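Local coordinates for protein alpha-1,4-endofucoidanase (Mariniflexile fucanivorans, PDB 6DLH) that hydrolyses internal alpha-1,4 linkages of fucoidan, a sulfated algal fucan, as a glycoside hydrolase of family 107 with a retaining mechanism, at residues E277-T282 against Y325-D330; A284-D289 against R332-N337. All blocks are in the same frame, centred on the assembly; numbering follows the deposited sequence.

Both interactions join the same two loops. Residues 277-282 and 284-289 lie in the loop between strand 266-269 and helix 307-321. Residues 325-330 and 332-337 lie in the loop between that helix and strand 341-342. The two contacts therefore run in the same order along both loops, with centres about 11 Å apart. Strands 266-269 and 341-342 are the outermost strands of the parallel sheet of the catalytic part. One calcium ion binds residues from both interactions: Phe327 and Asp330 from interaction 1, and Arg332, Asn335 and Asp336 from interaction 2. All five protein ligands come from the second loop, so the metal probably helps to hold its shape.

Interaction 1: E277-T282 against Y325-D330; sequences EGNPFT and YAFRDD. With CA (calcium ion), chain E; EDO (1,2-ethanediol), chain B.
The nearest CA atoms across the contact are those of Phe281 and Ala326, 7.3 Å apart. Neither segment is a regular helix or strand. The motif here is an Asx turn at Asn279, set against a calcium-binding loop. Asn279 OD1 accepts from the backbone N of Phe281, two residues on, so one end of the amide is tied to its own chain. The other end crosses the contact. Asn279 ND2 donates to Ala326 O at 2.8 Å. That oxygen lies nearly in the amide plane and is met almost along the C=O axis, with a C=O...donor angle of 161°. A second bond runs from Asn279 ND2 to Asp329 OD2 at 3.1 Å. It reaches the syn side of the carboxylate but is tilted from its plane. Asn279 CG is anti to the backbone N (chi1 -164°), which carries the amide across to the second loop. Three bonds thus fix the rotation of this amide.

Asn279 ND2 also comes obliquely to Phe327 CD1, 3.6 Å away. Amide and ring planes are 26° apart. Phe281 O meets the ring at its edge, 3.5 Å from Phe327 CE1. Phe281 CB packs on Phe327 CZ at 3.9 Å, and Phe281 CD2 touches Ala326 CB. From helix 307-321, Leu315 packs on Phe281 and Phe318 on Asn279 and Pro280. The backbone of Phe327 turns to the metal instead. Phe327 O and Asp330 OD1 each bind calcium at 2.4 Å. A metal-bound water also donates to Asp330 O, 2.9 Å away.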
ATOM      1  N   GLU A 277     -29.180  19.852  -8.261  1.00 33.21           N
ATOM      2  CA  GLU A 277     -30.016  21.043  -8.220  1.00 33.01           C
ATOM      3  C   GLU A 277     -29.681  21.857  -6.974  1.00 32.82           C
ATOM      4  O   GLU A 277     -30.440  22.745  -6.594  1.00 34.47           O
ATOM      5  CB  GLU A 277     -31.510  20.686  -8.226  1.00 33.32           C
ATOM      6  CG  GLU A 277     -31.957  19.806  -9.386  1.00 34.49           C
ATOM      7  CD  GLU A 277     -31.891  20.405 -10.784  1.00 35.91           C
ATOM      8  OE1 GLU A 277     -32.347  19.735 -11.730  1.00 34.08           O
ATOM      9  OE2 GLU A 277     -31.379  21.535 -10.929  1.00 36.62           O
ATOM     10  N   GLY A 278     -28.541  21.560  -6.336  1.00 29.79           N
ATOM     11  CA  GLY A 278     -28.272  22.178  -5.048  1.00 27.68           C
ATOM     12  C   GLY A 278     -26.826  21.977  -4.618  1.00 27.94           C
ATOM     13  O   GLY A 278     -25.915  22.058  -5.436  1.00 27.35           O
ATOM     14  N   ASN A 279     -26.638  21.706  -3.324  1.00 28.26           N
ATOM     15  CA  ASN A 279     -25.315  21.427  -2.794  1.00 28.60           C
ATOM     16  C   ASN A 279     -24.872  20.061  -3.310  1.00 28.53           C
ATOM     17  O   ASN A 279     -25.569  19.063  -3.129  1.00 27.41           O
ATOM     18  CB  ASN A 279     -25.257  21.579  -1.272  1.00 28.66           C
ATOM     19  CG  ASN A 279     -23.843  21.669  -0.739  1.00 28.98           C
ATOM     20  OD1 ASN A 279     -22.958  20.922  -1.156  1.00 31.22           O
ATOM     21  ND2 ASN A 279     -23.619  22.585   0.184  1.00 28.70           N
ATOM     22  N   PRO A 280     -23.725  19.983  -4.022  1.00 27.52           N
ATOM     23  CA  PRO A 280     -23.235  18.704  -4.542  1.00 26.78           C
ATOM     24  C   PRO A 280     -22.700  17.772  -3.456  1.00 27.00           C
ATOM     25  O   PRO A 280     -22.362  16.626  -3.753  1.00 26.46           O
ATOM     26  CB  PRO A 280     -22.094  19.114  -5.484  1.00 26.84           C
ATOM     27  CG  PRO A 280     -21.618  20.435  -4.920  1.00 27.52           C
ATOM     28  CD  PRO A 280     -22.874  21.120  -4.409  1.00 26.69           C
ATOM     29  N   PHE A 281     -22.610  18.275  -2.214  1.00 25.24           N
ATOM     30  CA  PHE A 281     -22.129  17.461  -1.111  1.00 27.08           C
ATOM     31  C   PHE A 281     -23.276  17.159  -0.149  1.00 29.56           C
ATOM     32  O   PHE A 281     -23.966  18.072   0.303  1.00 29.19           O
ATOM     33  CB  PHE A 281     -20.970  18.147  -0.382  1.00 25.40           C
ATOM     34  CG  PHE A 281     -19.855  18.649  -1.268  1.00 26.07           C
ATOM     35  CD1 PHE A 281     -19.046  17.765  -1.968  1.00 24.83           C
ATOM     36  CD2 PHE A 281     -19.606  20.011  -1.390  1.00 25.68           C
ATOM     37  CE1 PHE A 281     -18.025  18.228  -2.784  1.00 26.14           C
ATOM     38  CE2 PHE A 281     -18.592  20.476  -2.214  1.00 27.78           C
ATOM     39  CZ  PHE A 281     -17.791  19.581  -2.899  1.00 27.18           C
ATOM     40  N   THR A 282     -23.475  15.867   0.136  1.00 30.97           N
ATOM     41  CA  THR A 282     -24.290  15.434   1.262  1.00 34.62           C
ATOM     42  C   THR A 282     -23.842  16.186   2.519  1.00 34.72           C
ATOM     43  O   THR A 282     -22.648  16.385   2.741  1.00 32.91           O
ATOM     44  CB  THR A 282     -24.230  13.906   1.409  1.00 35.47           C
ATOM     45  OG1 THR A 282     -24.914  13.353   0.286  1.00 38.73           O
ATOM     46  CG2 THR A 282     -24.882  13.396   2.676  1.00 38.92           C
ATOM     47  N   TYR A 325     -15.447  26.310   1.258  1.00 30.97           N
ATOM     48  CA  TYR A 325     -16.309  25.940   2.376  1.00 30.35           C
ATOM     49  C   TYR A 325     -17.588  25.298   1.846  1.00 29.37           C
ATOM     50  O   TYR A 325     -18.247  25.845   0.965  1.00 28.78           O
ATOM     51  CB  TYR A 325     -16.585  27.152   3.275  1.00 31.35           C
ATOM     52  CG  TYR A 325     -15.346  27.685   3.953  1.00 32.29           C
ATOM     53  CD1 TYR A 325     -14.772  27.008   5.018  1.00 32.50           C
ATOM     54  CD2 TYR A 325     -14.726  28.843   3.505  1.00 32.64           C
ATOM     55  CE1 TYR A 325     -13.614  27.470   5.627  1.00 32.33           C
ATOM     56  CE2 TYR A 325     -13.571  29.321   4.107  1.00 33.22           C
ATOM     57  CZ  TYR A 325     -13.015  28.629   5.170  1.00 33.04           C
ATOM     58  OH  TYR A 325     -11.868  29.077   5.759  1.00 35.02           O
ATOM     59  N   ALA A 326     -17.936  24.134   2.398  1.00 30.02           N
ATOM     60  CA  ALA A 326     -18.977  23.308   1.806  1.00 32.35           C
ATOM     61  C   ALA A 326     -20.381  23.748   2.218  1.00 34.41           C
ATOM     62  O   ALA A 326     -21.316  23.614   1.431  1.00 34.50           O
ATOM     63  CB  ALA A 326     -18.743  21.858   2.146  1.00 31.91           C
ATOM     64  N   PHE A 327     -20.545  24.236   3.457  1.00 34.40           N
ATOM     65  CA  PHE A 327     -21.889  24.298   4.011  1.00 34.89           C
ATOM     66  C   PHE A 327     -22.214  25.672   4.594  1.00 36.37           C
ATOM     67  O   PHE A 327     -22.887  25.755   5.615  1.00 37.85           O
ATOM     68  CB  PHE A 327     -22.104  23.156   5.007  1.00 31.63           C
ATOM     69  CG  PHE A 327     -21.876  21.792   4.413  1.00 32.02           C
ATOM     70  CD1 PHE A 327     -22.695  21.320   3.390  1.00 32.31           C
ATOM     71  CD2 PHE A 327     -20.828  20.990   4.845  1.00 31.37           C
ATOM     72  CE1 PHE A 327     -22.482  20.070   2.827  1.00 29.15           C
ATOM     73  CE2 PHE A 327     -20.617  19.741   4.279  1.00 30.12           C
ATOM     74  CZ  PHE A 327     -21.446  19.281   3.276  1.00 29.99           C
ATOM     75  N   ARG A 328     -21.797  26.744   3.913  1.00 36.87           N
ATOM     76  CA  ARG A 328     -22.118  28.082   4.387  1.00 39.77           C
ATOM     77  C   ARG A 328     -23.465  28.532   3.819  1.00 40.49           C
ATOM     78  O   ARG A 328     -23.750  29.725   3.768  1.00 39.51           O
ATOM     79  CB  ARG A 328     -20.974  29.067   4.112  1.00 39.07           C
ATOM     80  CG  ARG A 328     -20.200  29.466   5.360  1.00 40.52           C
ATOM     81  CD  ARG A 328     -18.721  29.144   5.429  1.00 39.73           C
ATOM     82  NE  ARG A 328     -17.923  30.357   5.307  1.00 40.40           N
ATOM     83  CZ  ARG A 328     -16.773  30.605   5.937  1.00 38.11           C
ATOM     84  NH1 ARG A 328     -16.247  29.726   6.775  1.00 36.41           N
ATOM     85  NH2 ARG A 328     -16.148  31.745   5.718  1.00 37.07           N
ATOM     86  N   ASP A 329     -24.312  27.557   3.456  1.00 43.40           N
ATOM     87  CA  ASP A 329     -25.503  27.803   2.657  1.00 42.96           C
ATOM     88  C   ASP A 329     -26.768  27.355   3.390  1.00 41.27           C
ATOM     89  O   ASP A 329     -27.864  27.492   2.861  1.00 44.06           O
ATOM     90  CB  ASP A 329     -25.372  27.161   1.267  1.00 43.12           C
ATOM     91  CG  ASP A 329     -25.311  25.635   1.253  1.00 45.49           C
ATOM     92  OD1 ASP A 329     -25.044  25.029   2.311  1.00 44.79           O
ATOM     93  OD2 ASP A 329     -25.535  25.054   0.174  1.00 47.25           O
ATOM     94  N   ASP A 330     -26.621  26.810   4.601  1.00 41.13           N
ATOM     95  CA  ASP A 330     -27.757  26.260   5.324  1.00 40.40           C
ATOM     96  C   ASP A 330     -28.004  27.065   6.602  1.00 42.89           C
ATOM     97  O   ASP A 330     -27.507  28.183   6.746  1.00 41.37           O
ATOM     98  CB  ASP A 330     -27.575  24.758   5.575  1.00 39.79           C
ATOM     99  CG  ASP A 330     -26.397  24.413   6.472  1.00 38.28           C
ATOM    100  OD1 ASP A 330     -25.731  25.351   6.963  1.00 37.91           O
ATOM    101  OD2 ASP A 330     -26.149  23.206   6.672  1.00 36.16           O
TER
HETATM  102 CA    CA E 804     -23.685  26.183   7.834  1.00 39.82          CA
HETATM  103  C1  EDO B 801     -24.954  22.880  -9.250  1.00 35.78           C
HETATM  104  O1  EDO B 801     -24.352  24.115  -9.671  1.00 31.82           O
HETATM  105  C2  EDO B 801     -24.111  22.274  -8.152  1.00 37.16           C
HETATM  106  O2  EDO B 801     -24.522  20.925  -8.013  1.00 40.56           O
HETATM  107  O   HOH W   1     -24.594  28.295   7.029  1.00 43.50           O

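Interaction 2: A284-D289 against R332-N337; sequences ATLFDD and RTWNDN. With CA (calcium ion), chain E.
Ala284 CB touches Asn335 CB at 4.2 Å. The Ala284 carbonyl faces Arg332 across a pair of waters. No direct hydrogen bond joins the segments. Both waters donate to Ala284 O and accept from Arg332 NH1. One of them lies 2.7 Å from Ala284 O and also accepts from Asn335 ND2. The extended Arg332 chain, from CG to NE, carries its guanidinium out to this bridge. Its NH2 is held by Ala241 O.

Thr285 opens a type I beta turn that ends at Asp288. Its OG1 accepts from Phe287 N, forming an ST turn. Thr285 O lies in the ring plane at the edge of the Trp334 indole, 3.3 Å from Trp334 CZ3.

Leu286 covers a face of that indole. Leu286 CD2 sits 3.8 Å from the centroid of the six-membered ring of Trp334 and 6° off the ring normal, a CH-pi contact. Trp334 CG lies between its backbone N and carbonyl carbon (chi1 51°), which folds the indole over its own chain. Asn335 CB packs on the opposite face.

Asp288 closes the turn. Its OD2 accepts from both Thr285 N and Thr285 OG1, the former through the anti lone pair.

Residues 332-337 give calcium three ligands, Arg332 O, Asn335 OD1 at 2.3 Å and Asp336 OD1 at 2.2 Å; Phe327 O, Asp330 OD1 and a water complete the site. Asn335 thus gives its oxygen to the metal and its nitrogen to the water bridge, and probably also to Asp330 OD2. Metal binding would probably polarise this amide and strengthen its N-H groups as donors to water and carboxylate.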
ATOM      1  N   ALA A 284     -22.821  17.716   6.119  1.00 32.40           N
ATOM      2  CA  ALA A 284     -21.856  17.277   7.113  1.00 35.04           C
ATOM      3  C   ALA A 284     -22.569  16.631   8.303  1.00 37.25           C
ATOM      4  O   ALA A 284     -23.569  17.155   8.797  1.00 36.29           O
ATOM      5  CB  ALA A 284     -21.032  18.460   7.560  1.00 34.10           C
ATOM      6  N   THR A 285     -22.040  15.484   8.755  1.00 37.41           N
ATOM      7  CA  THR A 285     -22.366  14.987  10.079  1.00 38.02           C
ATOM      8  C   THR A 285     -21.622  15.848  11.095  1.00 40.28           C
ATOM      9  O   THR A 285     -20.928  16.791  10.720  1.00 39.19           O
ATOM     10  CB  THR A 285     -22.007  13.507  10.253  1.00 36.59           C
ATOM     11  OG1 THR A 285     -20.586  13.383  10.185  1.00 36.83           O
ATOM     12  CG2 THR A 285     -22.690  12.600   9.254  1.00 38.30           C
ATOM     13  N   LEU A 286     -21.769  15.513  12.382  1.00 44.20           N
ATOM     14  CA  LEU A 286     -21.079  16.245  13.432  1.00 46.08           C
ATOM     15  C   LEU A 286     -19.589  15.892  13.423  1.00 45.87           C
ATOM     16  O   LEU A 286     -18.811  16.484  14.167  1.00 47.77           O
ATOM     17  CB  LEU A 286     -21.728  15.918  14.782  1.00 45.67           C
ATOM     18  CG  LEU A 286     -23.130  16.493  15.008  1.00 46.28           C
ATOM     19  CD1 LEU A 286     -23.878  15.698  16.066  1.00 44.74           C
ATOM     20  CD2 LEU A 286     -23.079  17.970  15.378  1.00 43.64           C
ATOM     21  N   PHE A 287     -19.193  14.947  12.561  1.00 45.68           N
ATOM     22  CA  PHE A 287     -17.858  14.372  12.650  1.00 46.87           C
ATOM     23  C   PHE A 287     -17.080  14.525  11.341  1.00 44.61           C
ATOM     24  O   PHE A 287     -15.951  14.051  11.244  1.00 45.68           O
ATOM     25  CB  PHE A 287     -17.928  12.946  13.214  1.00 49.19           C
ATOM     26  CG  PHE A 287     -18.607  12.874  14.558  1.00 52.56           C
ATOM     27  CD1 PHE A 287     -17.964  13.322  15.704  1.00 55.04           C
ATOM     28  CD2 PHE A 287     -19.909  12.406  14.673  1.00 55.48           C
ATOM     29  CE1 PHE A 287     -18.600  13.284  16.937  1.00 58.40           C
ATOM     30  CE2 PHE A 287     -20.547  12.375  15.904  1.00 57.72           C
ATOM     31  CZ  PHE A 287     -19.892  12.814  17.034  1.00 57.31           C
ATOM     32  N   ASP A 288     -17.675  15.220  10.360  1.00 42.38           N
ATOM     33  CA  ASP A 288     -17.025  15.528   9.095  1.00 36.73           C
ATOM     34  C   ASP A 288     -16.231  16.827   9.221  1.00 35.15           C
ATOM     35  O   ASP A 288     -16.791  17.869   9.550  1.00 32.95           O
ATOM     36  CB  ASP A 288     -18.053  15.656   7.968  1.00 35.88           C
ATOM     37  CG  ASP A 288     -18.550  14.328   7.428  1.00 35.72           C
ATOM     38  OD1 ASP A 288     -17.742  13.615   6.781  1.00 35.29           O
ATOM     39  OD2 ASP A 288     -19.739  14.023   7.645  1.00 34.45           O
ATOM     40  N   ASP A 289     -14.924  16.756   8.942  1.00 33.54           N
ATOM     41  CA  ASP A 289     -14.092  17.944   8.847  1.00 33.14           C
ATOM     42  C   ASP A 289     -14.051  18.402   7.392  1.00 31.59           C
ATOM     43  O   ASP A 289     -13.821  19.577   7.122  1.00 30.50           O
ATOM     44  CB  ASP A 289     -12.675  17.694   9.375  1.00 34.99           C
ATOM     45  CG  ASP A 289     -12.624  17.381  10.859  1.00 35.78           C
ATOM     46  OD1 ASP A 289     -12.794  18.321  11.660  1.00 39.48           O
ATOM     47  OD2 ASP A 289     -12.421  16.205  11.200  1.00 35.22           O
ATOM     48  N   ARG A 332     -27.471  25.779   9.795  1.00 49.00           N
ATOM     49  CA  ARG A 332     -26.640  25.305  10.895  1.00 47.10           C
ATOM     50  C   ARG A 332     -25.316  26.069  10.904  1.00 47.67           C
ATOM     51  O   ARG A 332     -24.672  26.198   9.871  1.00 52.24           O
ATOM     52  CB  ARG A 332     -26.408  23.798  10.753  1.00 44.18           C
ATOM     53  CG  ARG A 332     -27.681  22.969  10.642  1.00 43.11           C
ATOM     54  CD  ARG A 332     -27.353  21.565  10.170  1.00 42.43           C
ATOM     55  NE  ARG A 332     -28.414  20.590  10.384  1.00 42.15           N
ATOM     56  CZ  ARG A 332     -28.287  19.278  10.189  1.00 44.83           C
ATOM     57  NH1 ARG A 332     -27.137  18.764   9.777  1.00 44.79           N
ATOM     58  NH2 ARG A 332     -29.313  18.475  10.406  1.00 42.89           N
ATOM     59  N   THR A 333     -24.904  26.572  12.073  1.00 49.96           N
ATOM     60  CA  THR A 333     -23.687  27.370  12.175  1.00 49.29           C
ATOM     61  C   THR A 333     -22.464  26.476  12.383  1.00 47.07           C
ATOM     62  O   THR A 333     -21.344  26.850  12.038  1.00 50.47           O
ATOM     63  CB  THR A 333     -23.730  28.354  13.354  1.00 49.77           C
ATOM     64  OG1 THR A 333     -23.944  27.600  14.550  1.00 51.27           O
ATOM     65  CG2 THR A 333     -24.778  29.436  13.200  1.00 50.67           C
ATOM     66  N   TRP A 334     -22.684  25.299  12.966  1.00 42.33           N
ATOM     67  CA  TRP A 334     -21.590  24.505  13.496  1.00 45.32           C
ATOM     68  C   TRP A 334     -20.759  23.868  12.379  1.00 46.13           C
ATOM     69  O   TRP A 334     -19.663  23.376  12.642  1.00 47.54           O
ATOM     70  CB  TRP A 334     -22.128  23.458  14.480  1.00 42.43           C
ATOM     71  CG  TRP A 334     -23.259  22.641  13.940  1.00 41.96           C
ATOM     72  CD1 TRP A 334     -24.593  22.874  14.110  1.00 41.94           C
ATOM     73  CD2 TRP A 334     -23.158  21.447  13.139  1.00 43.08           C
ATOM     74  NE1 TRP A 334     -25.328  21.903  13.483  1.00 42.81           N
ATOM     75  CE2 TRP A 334     -24.478  21.016  12.875  1.00 42.61           C
ATOM     76  CE3 TRP A 334     -22.091  20.698  12.624  1.00 41.40           C
ATOM     77  CZ2 TRP A 334     -24.750  19.877  12.115  1.00 42.55           C
ATOM     78  CZ3 TRP A 334     -22.361  19.573  11.877  1.00 39.41           C
ATOM     79  CH2 TRP A 334     -23.674  19.167  11.630  1.00 41.26           C
ATOM     80  N   ASN A 335     -21.282  23.882  11.144  1.00 42.26           N
ATOM     81  CA  ASN A 335     -20.660  23.181  10.031  1.00 40.98           C
ATOM     82  C   ASN A 335     -19.988  24.166   9.077  1.00 40.96           C
ATOM     83  O   ASN A 335     -19.688  23.816   7.937  1.00 42.70           O
ATOM     84  CB  ASN A 335     -21.649  22.257   9.307  1.00 37.42           C
ATOM     85  CG  ASN A 335     -22.791  22.969   8.607  1.00 35.89           C
ATOM     86  OD1 ASN A 335     -22.773  24.184   8.410  1.00 34.17           O
ATOM     87  ND2 ASN A 335     -23.802  22.212   8.218  1.00 35.78           N
ATOM     88  N   ASP A 336     -19.730  25.385   9.559  1.00 39.55           N
ATOM     89  CA  ASP A 336     -19.367  26.491   8.689  1.00 38.40           C
ATOM     90  C   ASP A 336     -17.889  26.460   8.312  1.00 37.05           C
ATOM     91  O   ASP A 336     -17.467  27.238   7.459  1.00 38.87           O
ATOM     92  CB  ASP A 336     -19.758  27.841   9.295  1.00 40.39           C
ATOM     93  CG  ASP A 336     -21.191  28.258   9.012  1.00 42.66           C
ATOM     94  OD1 ASP A 336     -21.979  27.419   8.503  1.00 39.86           O
ATOM     95  OD2 ASP A 336     -21.510  29.426   9.293  1.00 44.29           O
ATOM     96  N   ASN A 337     -17.106  25.581   8.947  1.00 36.64           N
ATOM     97  CA  ASN A 337     -15.687  25.500   8.637  1.00 36.33           C
ATOM     98  C   ASN A 337     -15.356  24.198   7.911  1.00 34.16           C
ATOM     99  O   ASN A 337     -14.202  23.987   7.549  1.00 35.22           O
ATOM    100  CB  ASN A 337     -14.791  25.688   9.864  1.00 37.56           C
ATOM    101  CG  ASN A 337     -14.934  27.057  10.489  1.00 40.55           C
ATOM    102  OD1 ASN A 337     -15.199  27.162  11.686  1.00 42.33           O
ATOM    103  ND2 ASN A 337     -14.773  28.101   9.692  1.00 38.37           N
TER
HETATM  104 CA    CA E 804     -23.685  26.183   7.834  1.00 39.82          CA
HETATM  105  O   HOH W   2     -24.583  19.631   8.347  1.00 31.16           O
HETATM  106  O   HOH W   3     -25.995  16.246   8.761  1.00 47.70           O
HETATM  107  O   HOH W   1     -24.594  28.295   7.029  1.00 43.50           O